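Local coordinates for phenol hydroxylase component phN (Pseudomonas stutzeri, PDB 3U52), which probably forms the hydroxylase component of a multicomponent phenol hydroxylase, whose carboxylate-bridged di-iron centre would use dioxygen to hydroxylate aromatic substrates, at residues A[89-94]-A[154-159]; A[95-100]-A[217-222]. All coordinates share one frame; numbering follows the deposited sequence.

In the fold
From the N terminus, 89-94 runs into the start of helix 94-103, and 95-100 follows at once on that helix. Contact 1 returns to 89-94 from the end of helix 125-155, closing a loop whose 59 intervening residues are mostly helical. Contact 2 closes a longer one: 217-222, the turn after helix 187-216 and the first residues of helix 220-250, meets 95-100. As the segments alternate along the chain, the two loops cross. Their centres lie about 8 Å apart, and they touch through S89 OG and N217 OD1, 2.8 Å apart in a probable hydrogen bond. Together they tie helix 94-103 and the loop before it to three iron-bearing helices, at the end of 125-155 and the junction of 187-216 and 220-250.

Contact 1: A[89-94]-A[154-159]; sequences SDARYV and KHFNGL. With CU (copper (II) ion), chain J.
F156 and L159 are the residues of 154-159 that pack on A91 and V94, and they follow directly on a metal ligand. H155, at the end of helix 125-155, binds copper through ND1 at 2.1 Å; H494 supplies a second nitrogen, and H85 stacks on the H155 imidazole. At F156 the chain has left the helix, and its ring meets V94 face-on. V94 CG2 stands 3.7 Å from the centroid of the F156 ring and 2° off the normal, a well-centred CH-pi contact. With V94 CG1 anti to the backbone N (chi1 -178°), that methyl rests 3.7 Å from F156 CB while CG2 covers the ring. A91 CB comes obliquely to the ring, 3.8 Å from F156 CE1. A91 sits within an Asx turn, D90 to R92, just ahead of helix 94-103: D90 OD1 accepts from R92 N at 2.9 Å, the donor lying above the carboxylate plane, and R92 NE adds a salt bridge to the same oxygen, its hydrogen bond weak. Beyond F156, N157 N donates to D491 OD1, while G158 takes positive phi (86°). L159 then brings CD1 to 3.9 Å from V94 CG1, with its side chain also touching K98 and I101 of helix 94-103.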
ATOM      1  N   SER A  89       8.055 -20.302   3.880  1.00 23.73           N
ATOM      2  CA  SER A  89       8.045 -21.772   3.748  1.00 24.81           C
ATOM      3  C   SER A  89       8.676 -22.478   4.988  1.00 25.50           C
ATOM      4  O   SER A  89       8.118 -23.470   5.493  1.00 25.54           O
ATOM      5  CB  SER A  89       8.757 -22.181   2.463  1.00 24.29           C
ATOM      6  OG  SER A  89      10.046 -21.566   2.424  1.00 24.50           O
ATOM      7  N   ASP A  90       9.802 -21.940   5.470  1.00 24.83           N
ATOM      8  CA  ASP A  90      10.604 -22.523   6.584  1.00 25.06           C
ATOM      9  C   ASP A  90      11.654 -21.511   6.981  1.00 23.75           C
ATOM     10  O   ASP A  90      12.127 -20.744   6.134  1.00 24.09           O
ATOM     11  CB  ASP A  90      11.338 -23.794   6.115  1.00 27.13           C
ATOM     12  CG  ASP A  90      12.072 -24.501   7.263  1.00 31.40           C
ATOM     13  OD1 ASP A  90      13.293 -24.355   7.388  1.00 33.87           O
ATOM     14  OD2 ASP A  90      11.391 -25.129   8.097  1.00 36.60           O
ATOM     15  N   ALA A  91      12.038 -21.498   8.256  1.00 23.03           N
ATOM     16  CA  ALA A  91      13.013 -20.536   8.749  1.00 21.97           C
ATOM     17  C   ALA A  91      14.400 -20.702   8.075  1.00 21.54           C
ATOM     18  O   ALA A  91      15.178 -19.740   8.092  1.00 22.23           O
ATOM     19  CB  ALA A  91      13.143 -20.607  10.235  1.00 21.49           C
ATOM     20  N   ARG A  92      14.689 -21.870   7.469  1.00 20.97           N
ATOM     21  CA  ARG A  92      15.948 -22.046   6.715  1.00 21.43           C
ATOM     22  C   ARG A  92      16.054 -20.939   5.671  1.00 19.84           C
ATOM     23  O   ARG A  92      17.152 -20.480   5.338  1.00 21.21           O
ATOM     24  CB  ARG A  92      16.057 -23.408   5.994  1.00 20.64           C
ATOM     25  CG  ARG A  92      16.279 -24.608   6.946  1.00 25.94           C
ATOM     26  CD  ARG A  92      16.377 -25.963   6.182  1.00 28.09           C
ATOM     27  NE  ARG A  92      15.218 -26.157   5.301  1.00 36.05           N
ATOM     28  CZ  ARG A  92      15.098 -27.086   4.338  1.00 41.55           C
ATOM     29  NH1 ARG A  92      16.097 -27.938   4.081  1.00 44.46           N
ATOM     30  NH2 ARG A  92      13.973 -27.156   3.601  1.00 40.39           N
ATOM     31  N   TYR A  93      14.902 -20.529   5.130  1.00 20.60           N
ATOM     32  CA  TYR A  93      14.851 -19.524   4.051  1.00 19.55           C
ATOM     33  C   TYR A  93      15.486 -18.218   4.492  1.00 19.43           C
ATOM     34  O   TYR A  93      16.058 -17.511   3.663  1.00 20.32           O
ATOM     35  CB  TYR A  93      13.381 -19.268   3.603  1.00 19.55           C
ATOM     36  CG  TYR A  93      13.227 -18.008   2.740  1.00 20.31           C
ATOM     37  CD1 TYR A  93      13.477 -18.035   1.344  1.00 21.21           C
ATOM     38  CD2 TYR A  93      12.888 -16.785   3.311  1.00 22.94           C
ATOM     39  CE1 TYR A  93      13.341 -16.881   0.568  1.00 19.74           C
ATOM     40  CE2 TYR A  93      12.758 -15.635   2.552  1.00 19.59           C
ATOM     41  CZ  TYR A  93      12.964 -15.679   1.201  1.00 23.66           C
ATOM     42  OH  TYR A  93      12.844 -14.484   0.514  1.00 23.85           O
ATOM     43  N   VAL A  94      15.383 -17.861   5.776  1.00 19.12           N
ATOM     44  CA  VAL A  94      15.851 -16.554   6.227  1.00 19.13           C
ATOM     45  C   VAL A  94      17.405 -16.430   6.044  1.00 20.06           C
ATOM     46  O   VAL A  94      17.926 -15.318   5.898  1.00 17.89           O
ATOM     47  CB  VAL A  94      15.406 -16.256   7.640  1.00 20.53           C
ATOM     48  CG1 VAL A  94      15.865 -14.849   8.122  1.00 22.01           C
ATOM     49  CG2 VAL A  94      13.871 -16.403   7.730  1.00 21.25           C
ATOM     50  N   LYS A 154      13.942  -8.344  13.517  1.00 21.76           N
ATOM     51  CA  LYS A 154      13.312  -8.493  14.843  1.00 22.18           C
ATOM     52  C   LYS A 154      13.050  -9.927  15.290  1.00 22.57           C
ATOM     53  O   LYS A 154      12.873 -10.168  16.513  1.00 22.56           O
ATOM     54  CB  LYS A 154      12.005  -7.715  14.896  1.00 23.43           C
ATOM     55  CG  LYS A 154      12.233  -6.240  14.545  1.00 24.89           C
ATOM     56  CD  LYS A 154      10.975  -5.420  14.692  1.00 26.80           C
ATOM     57  CE  LYS A 154      11.208  -4.047  14.117  1.00 30.20           C
ATOM     58  NZ  LYS A 154      10.056  -3.142  14.452  1.00 33.58           N
ATOM     59  N   HIS A 155      12.997 -10.868  14.353  1.00 21.03           N
ATOM     60  CA  HIS A 155      12.529 -12.222  14.682  1.00 21.39           C
ATOM     61  C   HIS A 155      13.535 -13.339  14.409  1.00 21.00           C
ATOM     62  O   HIS A 155      13.279 -14.499  14.789  1.00 21.06           O
ATOM     63  CB  HIS A 155      11.220 -12.540  13.946  1.00 21.01           C
ATOM     64  CG  HIS A 155      10.061 -11.738  14.454  1.00 22.39           C
ATOM     65  ND1 HIS A 155       9.391 -12.071  15.616  1.00 20.45           N
ATOM     66  CD2 HIS A 155       9.498 -10.588  14.006  1.00 22.99           C
ATOM     67  CE1 HIS A 155       8.467 -11.158  15.873  1.00 23.66           C
ATOM     68  NE2 HIS A 155       8.494 -10.257  14.899  1.00 23.86           N
ATOM     69  N   PHE A 156      14.611 -12.998  13.695  1.00 19.93           N
ATOM     70  CA  PHE A 156      15.628 -13.978  13.270  1.00 20.72           C
ATOM     71  C   PHE A 156      17.058 -13.453  13.534  1.00 21.15           C
ATOM     72  O   PHE A 156      17.252 -12.253  13.663  1.00 21.71           O
ATOM     73  CB  PHE A 156      15.456 -14.361  11.777  1.00 20.65           C
ATOM     74  CG  PHE A 156      14.124 -15.038  11.468  1.00 22.36           C
ATOM     75  CD1 PHE A 156      13.944 -16.406  11.677  1.00 23.41           C
ATOM     76  CD2 PHE A 156      13.041 -14.278  11.028  1.00 24.08           C
ATOM     77  CE1 PHE A 156      12.707 -17.026  11.428  1.00 25.51           C
ATOM     78  CE2 PHE A 156      11.795 -14.867  10.741  1.00 21.97           C
ATOM     79  CZ  PHE A 156      11.624 -16.255  10.933  1.00 23.54           C
ATOM     80  N   ASN A 157      18.043 -14.350  13.604  1.00 20.82           N
ATOM     81  CA  ASN A 157      19.395 -13.942  14.019  1.00 22.56           C
ATOM     82  C   ASN A 157      20.189 -13.675  12.753  1.00 21.60           C
ATOM     83  O   ASN A 157      19.723 -13.986  11.679  1.00 22.90           O
ATOM     84  CB  ASN A 157      20.031 -15.009  14.926  1.00 22.16           C
ATOM     85  CG  ASN A 157      19.383 -15.056  16.333  1.00 27.11           C
ATOM     86  OD1 ASN A 157      19.110 -14.012  16.916  1.00 29.32           O
ATOM     87  ND2 ASN A 157      19.109 -16.266  16.851  1.00 28.24           N
ATOM     88  N   GLY A 158      21.342 -13.031  12.865  1.00 21.50           N
ATOM     89  CA  GLY A 158      22.240 -12.894  11.749  1.00 21.16           C
ATOM     90  C   GLY A 158      21.967 -11.717  10.819  1.00 21.34           C
ATOM     91  O   GLY A 158      22.700 -11.513   9.853  1.00 21.42           O
ATOM     92  N   LEU A 159      20.949 -10.914  11.110  1.00 21.16           N
ATOM     93  CA  LEU A 159      20.600  -9.784  10.246  1.00 21.22           C
ATOM     94  C   LEU A 159      20.958  -8.460  10.915  1.00 21.39           C
ATOM     95  O   LEU A 159      20.706  -7.411  10.352  1.00 21.76           O
ATOM     96  CB  LEU A 159      19.078  -9.794   9.925  1.00 20.34           C
ATOM     97  CG  LEU A 159      18.631 -10.933   9.016  1.00 23.68           C
ATOM     98  CD1 LEU A 159      17.521 -11.711   9.644  1.00 25.69           C
ATOM     99  CD2 LEU A 159      18.190 -10.354   7.704  1.00 24.82           C
TER
HETATM  100 CU    CU J 515       9.949 -13.905  16.442  1.00 32.70          CU

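Contact 2: A[95-100]-A[217-222]; sequences NALKLF and NGDMAT
L97 is the residue of 95-100 that meets 217-222, its two methyls reaching D219 and T222. Two residues earlier, N95 makes polar contacts with its neighbours. N95 OD1 accepts from K98 NZ at 3.0 Å, with the ammonium 48° out of the carbonyl plane, and also takes the backbone N-H of H349; ND2 donates to R92 O. L97 itself has CG anti to its carbonyl carbon (chi1 -53°), which places the two methyls against D219 and T222. L97 CD2 lies 3.7 Å from T222 OG1, the two side chains passing alongside one another and pointing contrary ways, and L97 CD1 lies 3.8 Å from D219 OD2, although the position of that oxygen is less certain. These are van der Waals contacts; no hydrogen bond crosses between the segments. The D219 carboxylate is occupied with polar partners instead. As the N-cap of helix 220-250, D219 accepts from T222 N through D219 OD1, a weak bond at 3.3 Å but nearly straight (171°), while Y152 OH binds the same oxygen. L97 thus sets a hydrocarbon cover beside a capped helix start, with M149 and Y152 of helix 125-155 packing on it as well. Next along the helix, K98 NZ also forms a salt bridge with D491. F100 stays clear of 217-222, its ring meeting F210 edge-to-face, yet it shares a xenon with T222. That pocket, completed by A148 and M149, lies between helix 94-103 and helices 125-155 and 220-250, which carry iron ligands; xenon bound there marks a site that a small apolar molecule can occupy, consistent with the xenon-binding routes described for related bacterial multicomponent monooxygenases.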
ATOM      1  N   ASN A  95      18.096 -17.561   5.978  1.00 19.03           N
ATOM      2  CA  ASN A  95      19.526 -17.551   5.670  1.00 20.14           C
ATOM      3  C   ASN A  95      19.917 -16.904   4.344  1.00 19.75           C
ATOM      4  O   ASN A  95      20.985 -16.315   4.259  1.00 20.56           O
ATOM      5  CB  ASN A  95      20.095 -18.945   5.861  1.00 20.57           C
ATOM      6  CG  ASN A  95      19.965 -19.384   7.330  1.00 20.61           C
ATOM      7  OD1 ASN A  95      20.680 -18.892   8.186  1.00 19.91           O
ATOM      8  ND2 ASN A  95      19.000 -20.239   7.618  1.00 22.29           N
ATOM      9  N   ALA A  96      19.025 -16.958   3.364  1.00 19.62           N
ATOM     10  CA  ALA A  96      19.209 -16.266   2.115  1.00 20.83           C
ATOM     11  C   ALA A  96      19.181 -14.776   2.386  1.00 21.42           C
ATOM     12  O   ALA A  96      19.937 -14.039   1.775  1.00 21.93           O
ATOM     13  CB  ALA A  96      18.152 -16.627   1.176  1.00 21.34           C
ATOM     14  N   LEU A  97      18.365 -14.327   3.338  1.00 22.28           N
ATOM     15  CA  LEU A  97      18.272 -12.875   3.641  1.00 22.56           C
ATOM     16  C   LEU A  97      19.443 -12.329   4.471  1.00 22.81           C
ATOM     17  O   LEU A  97      19.798 -11.129   4.371  1.00 22.35           O
ATOM     18  CB  LEU A  97      16.907 -12.529   4.276  1.00 23.25           C
ATOM     19  CG  LEU A  97      15.629 -12.984   3.514  1.00 25.17           C
ATOM     20  CD1 LEU A  97      14.354 -12.645   4.317  1.00 24.42           C
ATOM     21  CD2 LEU A  97      15.529 -12.428   2.073  1.00 27.61           C
ATOM     22  N   LYS A  98      20.028 -13.192   5.320  1.00 21.56           N
ATOM     23  CA  LYS A  98      21.264 -12.824   6.097  1.00 21.49           C
ATOM     24  C   LYS A  98      22.410 -12.566   5.132  1.00 22.64           C
ATOM     25  O   LYS A  98      23.113 -11.571   5.249  1.00 21.78           O
ATOM     26  CB  LYS A  98      21.640 -13.944   7.055  1.00 20.45           C
ATOM     27  CG  LYS A  98      20.494 -14.300   8.005  1.00 19.02           C
ATOM     28  CD  LYS A  98      20.758 -15.557   8.804  1.00 19.90           C
ATOM     29  CE  LYS A  98      19.446 -16.082   9.454  1.00 20.23           C
ATOM     30  NZ  LYS A  98      19.755 -17.134  10.469  1.00 25.49           N
ATOM     31  N   LEU A  99      22.539 -13.445   4.144  1.00 22.93           N
ATOM     32  CA  LEU A  99      23.465 -13.280   3.029  1.00 25.65           C
ATOM     33  C   LEU A  99      23.180 -12.007   2.209  1.00 25.32           C
ATOM     34  O   LEU A  99      24.086 -11.245   1.871  1.00 25.69           O
ATOM     35  CB  LEU A  99      23.389 -14.534   2.148  1.00 25.77           C
ATOM     36  CG  LEU A  99      24.342 -14.936   1.022  1.00 31.82           C
ATOM     37  CD1 LEU A  99      25.853 -14.740   1.352  1.00 32.64           C
ATOM     38  CD2 LEU A  99      24.082 -16.428   0.698  1.00 35.45           C
ATOM     39  N   PHE A 100      21.930 -11.776   1.891  1.00 25.20           N
ATOM     40  CA  PHE A 100      21.554 -10.576   1.167  1.00 26.26           C
ATOM     41  C   PHE A 100      21.872  -9.266   1.891  1.00 26.22           C
ATOM     42  O   PHE A 100      22.503  -8.396   1.296  1.00 26.54           O
ATOM     43  CB  PHE A 100      20.077 -10.603   0.812  1.00 27.83           C
ATOM     44  CG  PHE A 100      19.670  -9.511  -0.166  1.00 32.41           C
ATOM     45  CD1 PHE A 100      19.164  -8.296   0.299  1.00 33.54           C
ATOM     46  CD2 PHE A 100      19.795  -9.699  -1.544  1.00 36.60           C
ATOM     47  CE1 PHE A 100      18.808  -7.301  -0.588  1.00 33.46           C
ATOM     48  CE2 PHE A 100      19.425  -8.679  -2.454  1.00 36.81           C
ATOM     49  CZ  PHE A 100      18.944  -7.487  -1.976  1.00 32.95           C
ATOM     50  N   ASN A 217       8.640 -18.831  -1.780  1.00 23.36           N
ATOM     51  CA  ASN A 217       8.851 -19.152  -0.410  1.00 23.34           C
ATOM     52  C   ASN A 217       8.089 -18.267   0.556  1.00 24.11           C
ATOM     53  O   ASN A 217       8.387 -18.246   1.753  1.00 24.19           O
ATOM     54  CB  ASN A 217      10.356 -19.220  -0.093  1.00 23.46           C
ATOM     55  CG  ASN A 217      11.007 -20.391  -0.754  1.00 23.22           C
ATOM     56  OD1 ASN A 217      11.046 -21.485  -0.185  1.00 24.39           O
ATOM     57  ND2 ASN A 217      11.425 -20.217  -1.998  1.00 22.63           N
ATOM     58  N   GLY A 218       7.142 -17.489   0.040  1.00 24.66           N
ATOM     59  CA  GLY A 218       6.169 -16.809   0.901  1.00 26.16           C
ATOM     60  C   GLY A 218       6.623 -15.502   1.504  1.00 27.45           C
ATOM     61  O   GLY A 218       6.019 -14.986   2.500  1.00 27.86           O
ATOM     62  N   ASP A 219       7.664 -14.925   0.904  1.00 27.10           N
ATOM     63  CA  ASP A 219       8.287 -13.727   1.484  1.00 27.28           C
ATOM     64  C   ASP A 219       7.739 -12.519   0.711  1.00 27.78           C
ATOM     65  O   ASP A 219       8.279 -12.117  -0.336  1.00 27.44           O
ATOM     66  CB  ASP A 219       9.815 -13.847   1.395  1.00 26.97           C
ATOM     67  CG  ASP A 219      10.561 -12.582   1.842  1.00 28.32           C
ATOM     68  OD1 ASP A 219       9.963 -11.672   2.458  1.00 30.29           O
ATOM     69  OD2 ASP A 219      11.784 -12.512   1.584  1.00 29.25           O
ATOM     70  N   MET A 220       6.632 -11.979   1.218  1.00 26.70           N
ATOM     71  CA  MET A 220       5.930 -10.900   0.549  1.00 27.00           C
ATOM     72  C   MET A 220       6.723  -9.609   0.523  1.00 25.95           C
ATOM     73  O   MET A 220       6.667  -8.876  -0.474  1.00 26.58           O
ATOM     74  CB  MET A 220       4.594 -10.649   1.213  1.00 27.65           C
ATOM     75  CG  MET A 220       3.801  -9.523   0.562  1.00 31.35           C
ATOM     76  SD  MET A 220       2.238  -9.204   1.458  1.00 39.03           S
ATOM     77  CE  MET A 220       1.452 -10.809   1.336  1.00 38.21           C
ATOM     78  N   ALA A 221       7.467  -9.328   1.580  1.00 24.64           N
ATOM     79  CA  ALA A 221       8.304  -8.119   1.618  1.00 24.49           C
ATOM     80  C   ALA A 221       9.334  -8.049   0.505  1.00 24.62           C
ATOM     81  O   ALA A 221       9.450  -7.036  -0.205  1.00 24.08           O
ATOM     82  CB  ALA A 221       8.987  -7.970   2.981  1.00 24.53           C
ATOM     83  N   THR A 222      10.103  -9.124   0.363  1.00 24.21           N
ATOM     84  CA  THR A 222      11.165  -9.198  -0.654  1.00 24.64           C
ATOM     85  C   THR A 222      10.548  -9.174  -2.082  1.00 24.33           C
ATOM     86  O   THR A 222      11.013  -8.435  -3.000  1.00 23.03           O
ATOM     87  CB  THR A 222      12.100 -10.432  -0.365  1.00 24.31           C
ATOM     88  OG1 THR A 222      12.729 -10.269   0.928  1.00 25.84           O
ATOM     89  CG2 THR A 222      13.181 -10.653  -1.471  1.00 25.95           C
TER